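Local structure of salmonella typhimurium DB7155 bacteriophage DET7 tailspike (Bacteriophage, 2V5I) at residues 107-112 and 329-334; 353-358 and 377-382. The protein binds and hydrolyses the O-antigen of its Salmonella host, acting as the receptor-binding tailspike of the phage. One frame throughout, in Å; residues are numbered along the deposited sequence.

Both contacts lie on the right-handed parallel beta-helix of the P22 tailspike family, their centres about 9 Å apart and some 13 to 14 Å from the centre of the chain. They follow in series along the sequence. Contact 1 brings the loop 107-112, which lies between strand 98-99 and helix 113-117, onto the corner after strand 323-330. Contact 2 joins the next corners, after strands 345-352 and 371-374, which continue the parallel stacking. Y378 bridges the two: its OH lies 2.5 Å from N331 OD1, probably a hydrogen bond, and touches W109. The early loop is thus fastened against corners formed more than 200 residues later.

Contact 1. Residues 107-112 and 329-334; sequences GKWITD and VMNSLG
W109 and L333 mark the closest backbone approach, their CA atoms 7.9 Å apart, so side chains and one water bridge the gap between the irregular loop 107-112 and segment 329-334. The latter is a corner of the parallel beta-helix, where the chain leaves strand 323-330. The W109 indole enters it flat above L333, whose CB lies 3.9 Å from the centroid of the six-membered ring in a CH-pi contact. With CG of L333 anti to the backbone N (chi1 -173°) the isobutyl group runs under the indole, and chi2 sets CD1 beneath CG and CD2 beneath CE3. CD1 also reaches CG2 of T111, which is exposed. At the ring edge, NE1 of W109 donates to the N331 carbonyl O at 3.1 Å, moderately bent (146° at the hydrogen); the acceptor sits in the indole plane, whereas the donor is tilted from the carbonyl plane. The N331 amide passes alongside the five-membered ring, its plane turned 44° from it; OD1 bonds to Y378 and ND2 to S284. W103 and V286 also pack on the indole. Over the rim of the other indole face sits a water that donates to G107 O at 2.6 Å and accepts from N331 ND2 at 2.8 Å.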
loop_
_atom_site.group_PDB
_atom_site.type_symbol
_atom_site.label_atom_id
_atom_site.label_comp_id
_atom_site.label_asym_id
_atom_site.label_seq_id
_atom_site.Cartn_x
_atom_site.Cartn_y
_atom_site.Cartn_z
ATOM N N GLY A 107 0.055 -0.788 29.304
ATOM C CA GLY A 107 -0.130 -1.520 28.040
ATOM C C GLY A 107 1.039 -2.434 27.666
ATOM O O GLY A 107 1.030 -3.073 26.621
ATOM N N LYS A 108 2.067 -2.476 28.495
ATOM C CA LYS A 108 3.227 -3.316 28.220
ATOM C C LYS A 108 2.979 -4.785 28.516
ATOM O O LYS A 108 2.276 -5.131 29.458
ATOM C CB LYS A 108 4.458 -2.875 29.032
ATOM C CG LYS A 108 4.804 -1.393 28.954
ATOM C CD LYS A 108 4.811 -0.879 27.546
ATOM C CE LYS A 108 5.115 0.628 27.458
ATOM N NZ LYS A 108 5.690 0.978 26.095
ATOM N N TRP A 109 3.644 -5.644 27.775
ATOM C CA TRP A 109 3.547 -7.093 28.003
ATOM C C TRP A 109 4.084 -7.424 29.388
ATOM O O TRP A 109 5.126 -6.884 29.819
ATOM C CB TRP A 109 4.378 -7.842 26.945
ATOM C CG TRP A 109 3.758 -7.928 25.582
ATOM C CD1 TRP A 109 4.187 -7.320 24.432
ATOM C CD2 TRP A 109 2.667 -8.760 25.229
ATOM N NE1 TRP A 109 3.347 -7.671 23.392
ATOM C CE2 TRP A 109 2.401 -8.546 23.844
ATOM C CE3 TRP A 109 1.829 -9.593 25.952
ATOM C CZ2 TRP A 109 1.367 -9.222 23.165
ATOM C CZ3 TRP A 109 0.821 -10.296 25.299
ATOM C CH2 TRP A 109 0.588 -10.070 23.890
ATOM N N ILE A 110 3.404 -8.349 30.053
ATOM C CA ILE A 110 3.919 -9.027 31.263
ATOM C C ILE A 110 4.347 -10.402 30.841
ATOM O O ILE A 110 3.529 -11.195 30.350
ATOM C CB ILE A 110 2.831 -9.124 32.343
ATOM C CG1 ILE A 110 2.274 -7.741 32.660
ATOM C CG2 ILE A 110 3.358 -9.794 33.595
ATOM C CD1 ILE A 110 1.075 -7.704 33.656
ATOM N N THR A 111 5.626 -10.709 31.065
ATOM C CA THR A 111 6.164 -11.998 30.602
ATOM C C THR A 111 6.590 -12.954 31.723
ATOM O O THR A 111 6.725 -14.153 31.479
ATOM C CB THR A 111 7.354 -11.788 29.641
ATOM O OG1 THR A 111 8.392 -11.088 30.337
ATOM C CG2 THR A 111 6.900 -10.987 28.411
ATOM N N ASP A 112 6.760 -12.423 32.930
ATOM C CA ASP A 112 7.191 -13.231 34.071
ATOM C C ASP A 112 6.020 -14.052 34.609
ATOM O O ASP A 112 4.961 -13.492 34.929
ATOM C CB ASP A 112 7.722 -12.339 35.164
ATOM C CG ASP A 112 8.094 -13.118 36.403
ATOM O OD1 ASP A 112 9.218 -13.680 36.425
ATOM O OD2 ASP A 112 7.261 -13.192 37.348
ATOM N N VAL A 329 0.975 -5.698 11.116
ATOM C CA VAL A 329 1.070 -6.317 12.435
ATOM C C VAL A 329 1.856 -5.381 13.364
ATOM O O VAL A 329 2.891 -4.868 12.969
ATOM C CB VAL A 329 1.772 -7.689 12.390
ATOM C CG1 VAL A 329 1.876 -8.305 13.789
ATOM C CG2 VAL A 329 1.073 -8.694 11.411
ATOM N N MET A 330 1.378 -5.243 14.610
ATOM C CA MET A 330 2.146 -4.507 15.615
ATOM C C MET A 330 2.045 -5.153 16.989
ATOM O O MET A 330 1.003 -5.712 17.354
ATOM C CB MET A 330 1.603 -3.073 15.709
ATOM C CG MET A 330 1.768 -2.288 14.446
ATOM S SD MET A 330 1.243 -0.559 14.645
ATOM C CE MET A 330 2.405 -0.045 15.906
ATOM N N ASN A 331 3.181 -5.136 17.694
ATOM C CA ASN A 331 3.277 -5.559 19.095
ATOM C C ASN A 331 2.989 -7.041 19.360
ATOM O O ASN A 331 2.564 -7.397 20.438
ATOM C CB ASN A 331 2.435 -4.667 20.007
ATOM C CG ASN A 331 2.860 -4.751 21.445
ATOM O OD1 ASN A 331 4.080 -4.814 21.746
ATOM N ND2 ASN A 331 1.882 -4.670 22.372
ATOM N N SER A 332 3.308 -7.920 18.426
ATOM C CA SER A 332 3.190 -9.371 18.658
ATOM C C SER A 332 4.244 -9.825 19.664
ATOM O O SER A 332 5.327 -9.287 19.739
ATOM C CB SER A 332 3.311 -10.175 17.355
ATOM O OG SER A 332 4.544 -9.874 16.718
ATOM N N LEU A 333 3.875 -10.767 20.511
ATOM C CA LEU A 333 4.839 -11.360 21.443
ATOM C C LEU A 333 5.604 -12.529 20.829
ATOM O O LEU A 333 6.747 -12.799 21.260
ATOM C CB LEU A 333 4.140 -11.710 22.750
ATOM C CG LEU A 333 5.023 -12.184 23.893
ATOM C CD1 LEU A 333 6.029 -11.164 24.343
ATOM C CD2 LEU A 333 4.155 -12.586 25.090
ATOM N N GLY A 334 5.012 -13.246 19.862
ATOM C CA GLY A 334 5.590 -14.352 19.144
ATOM C C GLY A 334 6.335 -13.910 17.903
ATOM O O GLY A 334 7.489 -13.461 18.003
HETATM O O HOH W 1 1.769 -5.130 25.136
#

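Contact 2. Residues 353-358 and 377-382; sequences DCAGAG and NYLNFD
A355 packs against Y378 at the tight centre of this contact: its CA stands over the middle of the phenol ring, 3.7 Å from the centroid, in a CH-pi contact. The ring lies there because CG of Y378 sits between the backbone N and the carbonyl carbon (chi1 74°), folding the side chain back over 353-355. The A355 methyl touches both Y378 CZ and L379 CG, each at 3.7 Å. Three backbone bonds close the same region. Y378 N gives a nearly straight bond (172°) to C354 O, 3.2 Å away, L379 N donates to a lone pair of A355 O, and N377 N reaches G356 O at 2.7 Å from above the carbonyl plane. Two neighbouring corners of the beta-helix meet here: 353-358 follows strand 345-352, whereas the segment 377-382, with a type I turn from N377 to N380, comes after strand 371-374. D353 flanks the phenol obliquely, OD1 3.3 Å from Y378 CD2. That oxygen forms a salt bridge with K403, which also makes a cation-pi contact with the ring. Toward solvent the contact thins out. L379, though exposed, still packs on A355 through CG, but F381 meets the corner through just one margin of its ring, with A355 O in the ring plane at the edge and G356 CA nearby. The buried N377 amide steadies this looser end from within its own segment: OD1 accepts from F381 N at 2.9 Å, and ND2 donates to F381 O at 3.1 Å.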
loop_
_atom_site.group_PDB
_atom_site.type_symbol
_atom_site.label_atom_id
_atom_site.label_comp_id
_atom_site.label_asym_id
_atom_site.label_seq_id
_atom_site.Cartn_x
_atom_site.Cartn_y
_atom_site.Cartn_z
ATOM N N ASP A 353 7.278 -2.722 15.470
ATOM C CA ASP A 353 7.221 -2.616 16.967
ATOM C C ASP A 353 6.694 -3.897 17.564
ATOM O O ASP A 353 5.752 -3.846 18.379
ATOM C CB ASP A 353 6.384 -1.390 17.420
ATOM C CG ASP A 353 6.687 -0.938 18.871
ATOM O OD1 ASP A 353 7.733 -1.304 19.420
ATOM O OD2 ASP A 353 5.873 -0.172 19.419
ATOM N N CYS A 354 7.314 -5.017 17.181
ATOM C CA CYS A 354 6.955 -6.359 17.709
ATOM C C CYS A 354 7.945 -6.769 18.782
ATOM O O CYS A 354 9.156 -6.480 18.712
ATOM C CB CYS A 354 6.860 -7.448 16.652
ATOM S SG CYS A 354 5.423 -7.197 15.534
ATOM N N ALA A 355 7.418 -7.327 19.875
ATOM C CA ALA A 355 8.279 -7.778 20.967
ATOM C C ALA A 355 9.201 -8.932 20.606
ATOM O O ALA A 355 10.324 -8.993 21.098
ATOM C CB ALA A 355 7.448 -8.157 22.177
ATOM N N GLY A 356 8.735 -9.884 19.794
ATOM C CA GLY A 356 9.603 -10.890 19.214
ATOM C C GLY A 356 9.951 -10.637 17.742
ATOM O O GLY A 356 9.929 -9.495 17.270
ATOM N N ALA A 357 10.269 -11.705 17.028
ATOM C CA ALA A 357 10.685 -11.615 15.633
ATOM C C ALA A 357 9.583 -10.960 14.799
ATOM O O ALA A 357 8.383 -11.132 15.063
ATOM C CB ALA A 357 10.989 -12.961 15.119
ATOM N N GLY A 358 9.982 -10.306 13.712
ATOM C CA GLY A 358 8.997 -9.718 12.845
ATOM C C GLY A 358 8.452 -10.653 11.794
ATOM O O GLY A 358 7.262 -10.615 11.503
ATOM N N ASN A 377 11.748 -7.536 17.662
ATOM C CA ASN A 377 12.507 -8.130 18.774
ATOM C C ASN A 377 12.852 -7.157 19.891
ATOM O O ASN A 377 13.945 -7.182 20.440
ATOM C CB ASN A 377 13.735 -8.874 18.289
ATOM C CG ASN A 377 14.294 -9.799 19.362
ATOM O OD1 ASN A 377 13.528 -10.285 20.229
ATOM N ND2 ASN A 377 15.609 -10.023 19.355
ATOM N N TYR A 378 11.912 -6.270 20.224
ATOM C CA TYR A 378 12.242 -5.204 21.181
ATOM C C TYR A 378 12.429 -5.766 22.603
ATOM O O TYR A 378 13.055 -5.115 23.410
ATOM C CB TYR A 378 11.256 -4.022 21.084
ATOM C CG TYR A 378 9.868 -4.207 21.645
ATOM C CD1 TYR A 378 9.665 -4.397 23.008
ATOM C CD2 TYR A 378 8.732 -4.110 20.830
ATOM C CE1 TYR A 378 8.416 -4.562 23.531
ATOM C CE2 TYR A 378 7.474 -4.276 21.351
ATOM C CZ TYR A 378 7.300 -4.477 22.704
ATOM O OH TYR A 378 6.033 -4.620 23.271
ATOM N N LEU A 379 11.944 -6.978 22.893
ATOM C CA LEU A 379 12.219 -7.648 24.182
ATOM C C LEU A 379 13.511 -8.478 24.146
ATOM O O LEU A 379 13.860 -9.128 25.133
ATOM C CB LEU A 379 11.049 -8.526 24.632
ATOM C CG LEU A 379 9.783 -7.788 25.028
ATOM C CD1 LEU A 379 8.752 -8.761 25.603
ATOM C CD2 LEU A 379 10.038 -6.720 26.035
ATOM N N ASN A 380 14.250 -8.452 23.041
ATOM C CA ASN A 380 15.586 -9.062 23.027
ATOM C C ASN A 380 15.600 -10.561 23.277
ATOM O O ASN A 380 16.480 -11.101 24.022
ATOM C CB ASN A 380 16.520 -8.332 23.987
ATOM C CG ASN A 380 17.998 -8.561 23.674
ATOM O OD1 ASN A 380 18.367 -8.947 22.558
ATOM N ND2 ASN A 380 18.850 -8.339 24.687
ATOM N N PHE A 381 14.670 -11.263 22.656
ATOM C CA PHE A 381 14.719 -12.718 22.574
ATOM C C PHE A 381 15.974 -13.177 21.815
ATOM O O PHE A 381 16.556 -12.420 21.048
ATOM C CB PHE A 381 13.514 -13.274 21.837
ATOM C CG PHE A 381 12.211 -13.162 22.588
ATOM C CD1 PHE A 381 11.801 -14.171 23.433
ATOM C CD2 PHE A 381 11.346 -12.127 22.337
ATOM C CE1 PHE A 381 10.572 -14.090 24.081
ATOM C CE2 PHE A 381 10.119 -12.025 22.975
ATOM C CZ PHE A 381 9.738 -12.994 23.849
ATOM N N ASP A 382 16.402 -14.417 22.031
ATOM C CA ASP A 382 17.474 -14.958 21.224
ATOM C C ASP A 382 16.943 -15.367 19.839
ATOM O O ASP A 382 16.756 -16.559 19.530
ATOM C CB ASP A 382 18.130 -16.132 21.962
ATOM C CG ASP A 382 19.438 -16.546 21.328
ATOM O OD1 ASP A 382 20.051 -15.720 20.606
ATOM O OD2 ASP A 382 19.844 -17.701 21.558
#